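Local coordinates for nitronate monooxygenase family protein (Pseudomonas aeruginosa, PDB 4QIT) that oxidises alkyl nitronates with molecular oxygen on an FMN cofactor, propionate 3-nitronate, a toxin, being its best and presumed physiological substrate, at residues C161-T164 against P165-A169; D146-R149 against A150-V154; A53-K56 against G57-L60. The protein carries 1 engineered substitution. All coordinates share one frame; numbering follows the deposited sequence.

Contact 1: C161-T164 against P165-A169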
loop_
_atom_site.group_PDB
_atom_site.type_symbol
_atom_site.label_atom_id
_atom_site.label_comp_id
_atom_site.label_asym_id
_atom_site.label_seq_id
_atom_site.Cartn_x
_atom_site.Cartn_y
_atom_site.Cartn_z
ATOM N N CYS A 161 3.147 6.542 16.352
ATOM C CA CYS A 161 2.903 6.058 15.003
ATOM C C CYS A 161 3.038 7.174 13.964
ATOM O O CYS A 161 2.601 8.316 14.195
ATOM C CB CYS A 161 1.498 5.472 14.942
ATOM S SG CYS A 161 1.030 4.856 13.336
ATOM N N ALA A 162 3.650 6.853 12.829
ATOM C CA ALA A 162 3.716 7.783 11.697
ATOM C C ALA A 162 3.444 7.029 10.406
ATOM O O ALA A 162 3.778 5.840 10.303
ATOM C CB ALA A 162 5.074 8.453 11.633
ATOM N N THR A 163 2.855 7.711 9.421
ATOM C CA THR A 163 2.548 7.084 8.131
ATOM C C THR A 163 3.399 7.611 6.982
ATOM O O THR A 163 3.320 7.096 5.872
ATOM C CB THR A 163 1.052 7.208 7.736
ATOM O OG1 THR A 163 0.740 8.578 7.438
ATOM C CG2 THR A 163 0.147 6.667 8.835
ATOM N N THR A 164 4.196 8.647 7.245
ATOM C CA THR A 164 5.016 9.271 6.205
ATOM C C THR A 164 6.317 9.748 6.819
ATOM O O THR A 164 6.395 9.935 8.033
ATOM C CB THR A 164 4.345 10.530 5.600
ATOM O OG1 THR A 164 4.273 11.552 6.606
ATOM C CG2 THR A 164 2.954 10.222 5.053
ATOM N N PRO A 165 7.333 9.978 5.980
ATOM C CA PRO A 165 8.578 10.591 6.468
ATOM C C PRO A 165 8.346 11.947 7.140
ATOM O O PRO A 165 9.039 12.270 8.115
ATOM C CB PRO A 165 9.382 10.767 5.184
ATOM C CG PRO A 165 8.949 9.607 4.331
ATOM C CD PRO A 165 7.468 9.501 4.590
ATOM N N GLU A 166 7.386 12.724 6.646
ATOM C CA GLU A 166 7.082 14.017 7.260
ATOM C C GLU A 166 6.528 13.832 8.678
ATOM O O GLU A 166 6.903 14.550 9.606
ATOM C CB GLU A 166 6.119 14.833 6.386
ATOM C CG GLU A 166 6.680 15.263 5.015
ATOM C CD GLU A 166 6.914 14.110 4.043
ATOM O OE1 GLU A 166 6.238 13.060 4.155
ATOM O OE2 GLU A 166 7.782 14.249 3.155
ATOM N N GLU A 167 5.646 12.852 8.858
ATOM C CA GLU A 167 5.135 12.569 10.191
ATOM C C GLU A 167 6.236 12.009 11.089
ATOM O O GLU A 167 6.287 12.320 12.280
ATOM C CB GLU A 167 3.912 11.642 10.120
ATOM C CG GLU A 167 2.677 12.370 9.575
ATOM C CD GLU A 167 1.521 11.443 9.246
ATOM O OE1 GLU A 167 1.682 10.205 9.370
ATOM O OE2 GLU A 167 0.449 11.951 8.846
ATOM N N ALA A 168 7.128 11.206 10.516
ATOM C CA ALA A 168 8.251 10.661 11.273
ATOM C C ALA A 168 9.171 11.778 11.777
ATOM O O ALA A 168 9.709 11.682 12.879
ATOM C CB ALA A 168 9.026 9.669 10.434
ATOM N N ALA A 169 9.334 12.836 10.981
ATOM C CA ALA A 169 10.140 13.984 11.403
ATOM C C ALA A 169 9.534 14.664 12.629
ATOM O O ALA A 169 10.254 15.136 13.516
ATOM C CB ALA A 169 10.294 14.974 10.260
#
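The carboxylate of E167 reaches back to T163 with a single oxygen, OE1, which takes two bonds from different directions. The backbone N of T163 meets OE1 nearly along its C-O axis at 2.8 Å, whereas T163 OG1, 2.7 Å from E167 OE1, comes from above the carboxylate plane, 36° out of it. The other oxygen, OE2, accepts from F193 N, so both oxygens are held. Glutamate suits this place because its chain, extended beyond CG, spans from the first turn of helix 165-173 back to the residue just past strand 157-162. T164 is the N-cap: its OG1 lies between its own backbone N and carbonyl carbon (chi1 67°) and accepts from E167 N at 2.9 Å and 164°. T164 O accepts from A168 N, and P165, with no N-H to satisfy, fits the first helical position. The small A162 lets its CB settle 3.7 Å from E167 CB. E166 bends at chi2, bringing OE1 beside T164, where it forms a salt bridge with R271 of the second subunit. T163 also touches Q182, a probable FMN-binding residue. With two donors on OE1 and one on OE2, the buried carboxylate would probably be favoured in its ionised form.

Contact 2: D146-R149 against A150-V154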
loop_
_atom_site.group_PDB
_atom_site.type_symbol
_atom_site.label_atom_id
_atom_site.label_comp_id
_atom_site.label_asym_id
_atom_site.label_seq_id
_atom_site.Cartn_x
_atom_site.Cartn_y
_atom_site.Cartn_z
ATOM N N ASP A 146 7.552 18.485 25.816
ATOM C CA ASP A 146 7.683 18.526 27.272
ATOM C C ASP A 146 6.908 17.404 27.962
ATOM O O ASP A 146 7.302 16.947 29.033
ATOM C CB ASP A 146 7.265 19.891 27.830
ATOM C CG ASP A 146 5.766 20.110 27.776
ATOM O OD1 ASP A 146 5.190 20.030 26.669
ATOM O OD2 ASP A 146 5.160 20.352 28.841
ATOM N N GLN A 147 5.811 16.960 27.349
ATOM C CA GLN A 147 5.043 15.840 27.888
ATOM C C GLN A 147 5.723 14.495 27.632
ATOM O O GLN A 147 5.749 13.639 28.515
ATOM C CB GLN A 147 3.620 15.847 27.338
ATOM C CG GLN A 147 2.832 17.081 27.752
ATOM C CD GLN A 147 1.417 17.058 27.233
ATOM O OE1 GLN A 147 0.796 15.998 27.134
ATOM N NE2 GLN A 147 0.896 18.228 26.886
ATOM N N VAL A 148 6.276 14.325 26.432
ATOM C CA VAL A 148 7.082 13.151 26.109
ATOM C C VAL A 148 8.244 13.046 27.091
ATOM O O VAL A 148 8.530 11.971 27.609
ATOM C CB VAL A 148 7.647 13.231 24.674
ATOM C CG1 VAL A 148 8.600 12.074 24.397
ATOM C CG2 VAL A 148 6.513 13.251 23.645
ATOM N N ARG A 149 8.892 14.181 27.356
ATOM C CA ARG A 149 9.996 14.245 28.315
ATOM C C ARG A 149 9.585 13.848 29.731
ATOM O O ARG A 149 10.322 13.148 30.429
ATOM C CB ARG A 149 10.582 15.658 28.348
ATOM C CG ARG A 149 11.389 16.022 27.112
ATOM C CD ARG A 149 12.583 15.103 26.923
ATOM N NE ARG A 149 13.273 15.368 25.664
ATOM C CZ ARG A 149 14.188 14.565 25.133
ATOM N NH1 ARG A 149 14.523 13.446 25.758
ATOM N NH2 ARG A 149 14.764 14.875 23.979
ATOM N N ALA A 150 8.415 14.309 30.154
ATOM C CA ALA A 150 7.910 13.991 31.485
ATOM C C ALA A 150 7.741 12.481 31.673
ATOM O O ALA A 150 8.075 11.939 32.729
ATOM C CB ALA A 150 6.607 14.714 31.740
ATOM N N LEU A 151 7.217 11.809 30.649
ATOM C CA LEU A 151 7.076 10.355 30.686
ATOM C C LEU A 151 8.440 9.677 30.748
ATOM O O LEU A 151 8.650 8.734 31.515
ATOM C CB LEU A 151 6.304 9.867 29.452
ATOM C CG LEU A 151 4.838 10.290 29.368
ATOM C CD1 LEU A 151 4.310 10.172 27.941
ATOM C CD2 LEU A 151 3.991 9.450 30.306
ATOM N N GLN A 152 9.373 10.167 29.943
ATOM C CA GLN A 152 10.708 9.593 29.885
ATOM C C GLN A 152 11.455 9.792 31.205
ATOM O O GLN A 152 12.279 8.963 31.591
ATOM C CB GLN A 152 11.481 10.182 28.701
ATOM C CG GLN A 152 10.945 9.693 27.341
ATOM C CD GLN A 152 11.427 10.520 26.161
ATOM O OE1 GLN A 152 11.644 11.730 26.275
ATOM N NE2 GLN A 152 11.576 9.872 25.007
ATOM N N ALA A 153 11.133 10.877 31.901
ATOM C CA ALA A 153 11.784 11.208 33.169
ATOM C C ALA A 153 11.548 10.145 34.243
ATOM O O ALA A 153 12.364 9.985 35.155
ATOM C CB ALA A 153 11.318 12.579 33.657
ATOM N N VAL A 154 10.432 9.424 34.145
ATOM C CA VAL A 154 10.145 8.351 35.091
ATOM C C VAL A 154 10.403 6.972 34.471
ATOM O O VAL A 154 9.929 5.951 34.979
ATOM C CB VAL A 154 8.711 8.440 35.668
ATOM C CG1 VAL A 154 8.540 9.717 36.481
ATOM C CG2 VAL A 154 7.678 8.378 34.562
#
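Helix 145-153 is the helical link of a beta-alpha-beta unit in the TIM barrel, and in its last two turns V148 and R149 meet Q152 one turn further on. V148 and Q152 lie side by side and point the same way. The CG1 branch of V148 stands anti to its backbone N (chi1 174°), which brings it alongside the glutamine amide, 3.6 Å from Q152 OE1 and 3.7 Å from Q152 CD. The R149 chain crosses that of Q152 at a slant; it bends at chi2 (-61°), and NH1 comes to 3.4 Å from Q152 OE1, with the guanidinium and amide planes turned 45° from each other. The amide's firmer hold is through NE2, which donates to G175 O and D177 OD2. Glutamine therefore serves well here: it spans from the helix to the chain beyond helix 165-173, while its side chain also touches V158.

The helix packs against strand 157-162 and helix 124-131, as expected of the outer layer of a barrel. V148 and L151 supply the branched apolar surface for this, both touching V158, and L151 also reaching L125 and L128. The i to i+4 backbone bonds run along it: A150 N to D146 O, L151 N to Q147 O, Q152 N to V148 O and A153 N to R149 O, the last at 2.8 Å. The small A150 puts its CB 3.5 Å from Q147 O, and the long, charged R149 suits the exposed side of the helix.

Contact 3: A53-K56 against G57-L60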
loop_
_atom_site.group_PDB
_atom_site.type_symbol
_atom_site.label_atom_id
_atom_site.label_comp_id
_atom_site.label_asym_id
_atom_site.label_seq_id
_atom_site.Cartn_x
_atom_site.Cartn_y
_atom_site.Cartn_z
ATOM N N ALA A 53 -12.167 6.843 31.412
ATOM C CA ALA A 53 -11.710 7.806 32.407
ATOM C C ALA A 53 -10.347 7.370 32.930
ATOM O O ALA A 53 -10.041 6.176 32.955
ATOM C CB ALA A 53 -12.709 7.902 33.548
ATOM N N ALA A 54 -9.528 8.332 33.348
ATOM C CA ALA A 54 -8.154 8.041 33.751
ATOM C C ALA A 54 -8.052 6.957 34.831
ATOM O O ALA A 54 -7.145 6.124 34.797
ATOM C CB ALA A 54 -7.441 9.321 34.188
ATOM N N GLU A 55 -8.991 6.955 35.774
ATOM C CA GLU A 55 -8.983 5.949 36.832
ATOM C C GLU A 55 -9.345 4.550 36.328
ATOM O O GLU A 55 -8.889 3.546 36.886
ATOM C CB GLU A 55 -9.868 6.383 38.007
ATOM C CG GLU A 55 -9.329 7.616 38.732
ATOM C CD GLU A 55 -7.907 7.427 39.222
ATOM O OE1 GLU A 55 -7.621 6.357 39.804
ATOM O OE2 GLU A 55 -7.068 8.333 39.015
ATOM N N LYS A 56 -10.144 4.478 35.263
ATOM C CA LYS A 56 -10.429 3.194 34.628
ATOM C C LYS A 56 -9.189 2.708 33.881
ATOM O O LYS A 56 -8.852 1.520 33.924
ATOM C CB LYS A 56 -11.625 3.302 33.677
ATOM C CG LYS A 56 -11.865 2.051 32.836
ATOM C CD LYS A 56 -12.079 0.816 33.708
ATOM C CE LYS A 56 -12.101 -0.461 32.876
ATOM N NZ LYS A 56 -13.145 -0.421 31.818
ATOM N N GLY A 57 -8.507 3.633 33.209
ATOM C CA GLY A 57 -7.237 3.329 32.574
ATOM C C GLY A 57 -6.249 2.798 33.595
ATOM O O GLY A 57 -5.537 1.821 33.340
ATOM N N ARG A 58 -6.216 3.436 34.764
ATOM C CA ARG A 58 -5.340 2.996 35.839
ATOM C C ARG A 58 -5.642 1.553 36.222
ATOM O O ARG A 58 -4.721 0.752 36.392
ATOM C CB ARG A 58 -5.489 3.905 37.070
ATOM C CG ARG A 58 -4.392 3.696 38.110
ATOM C CD ARG A 58 -4.723 4.360 39.445
ATOM N NE ARG A 58 -4.937 5.803 39.330
ATOM C CZ ARG A 58 -3.962 6.706 39.329
ATOM N NH1 ARG A 58 -2.696 6.319 39.397
ATOM N NH2 ARG A 58 -4.246 8.001 39.237
ATOM N N ALA A 59 -6.926 1.224 36.349
ATOM C CA ALA A 59 -7.328 -0.119 36.749
ATOM C C ALA A 59 -6.906 -1.153 35.713
ATOM O O ALA A 59 -6.481 -2.256 36.065
ATOM C CB ALA A 59 -8.816 -0.179 36.978
ATOM N N LEU A 60 -7.034 -0.791 34.438
ATOM C CA LEU A 60 -6.623 -1.665 33.344
ATOM C C LEU A 60 -5.122 -1.948 33.362
ATOM O O LEU A 60 -4.692 -3.077 33.121
ATOM C CB LEU A 60 -7.025 -1.053 31.999
ATOM C CG LEU A 60 -8.516 -1.145 31.675
ATOM C CD1 LEU A 60 -8.852 -0.270 30.487
ATOM C CD2 LEU A 60 -8.923 -2.595 31.408
#
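E55 and R58 lie side by side and point the same way, their carboxylate and guanidinium planes only 25° apart. The grip is side-on and two-pronged: R58 NE donates to E55 OE1 at 2.8 Å, and R58 NH2 donates to E55 OE2 at 2.9 Å. The second bond is the better aligned, using the syn lone pair of OE2 and lying within 2° of the guanidinium plane; the first meets OE1 on its syn side, 27° out of the carboxylate plane. Bends at chi2 in E55 and at chi3 in R58 turn the two flat groups edge to edge. R58 also forms salt bridges from NH2 to E130 and from NH1 to E131, so the first turns of helix 54-65, in the outer layer of the TIM barrel, are tied to the end of helix 124-131. Arginine suits this place because its several N-H groups can serve three carboxylates. A54, small enough to lie buried, packs on L124 of helix 124-131. K56 and L60 meet differently: the lysine chain passes aslant the leucine, with K56 CE 3.8 Å from L60 CG. A53 is the N-cap residue, and its O accepts from the N of the side-chain-free G57 at 3.0 Å.

From the N terminus, contact 3 (53-60) comes first, at the start of helix 54-65 between strands 45-48 and 72-77. Contact 2 (146-154) follows in helix 145-153, between strands 135-139 and 157-162, and contact 1 (161-169) comes where strand 157-162 turns into helix 165-173. Each pairs adjoining segments, so none closes a long loop; they stand in series, neither nesting nor crossing. Strand 157-162 follows contact 2 after a short turn and leads into contact 1, though their nearest atoms are about 10 Å apart. Helix 124-131 is touched by both contacts 3 and 2. They lie in three beta-alpha-beta units of the barrel, with contact 1 lying nearest to FMN.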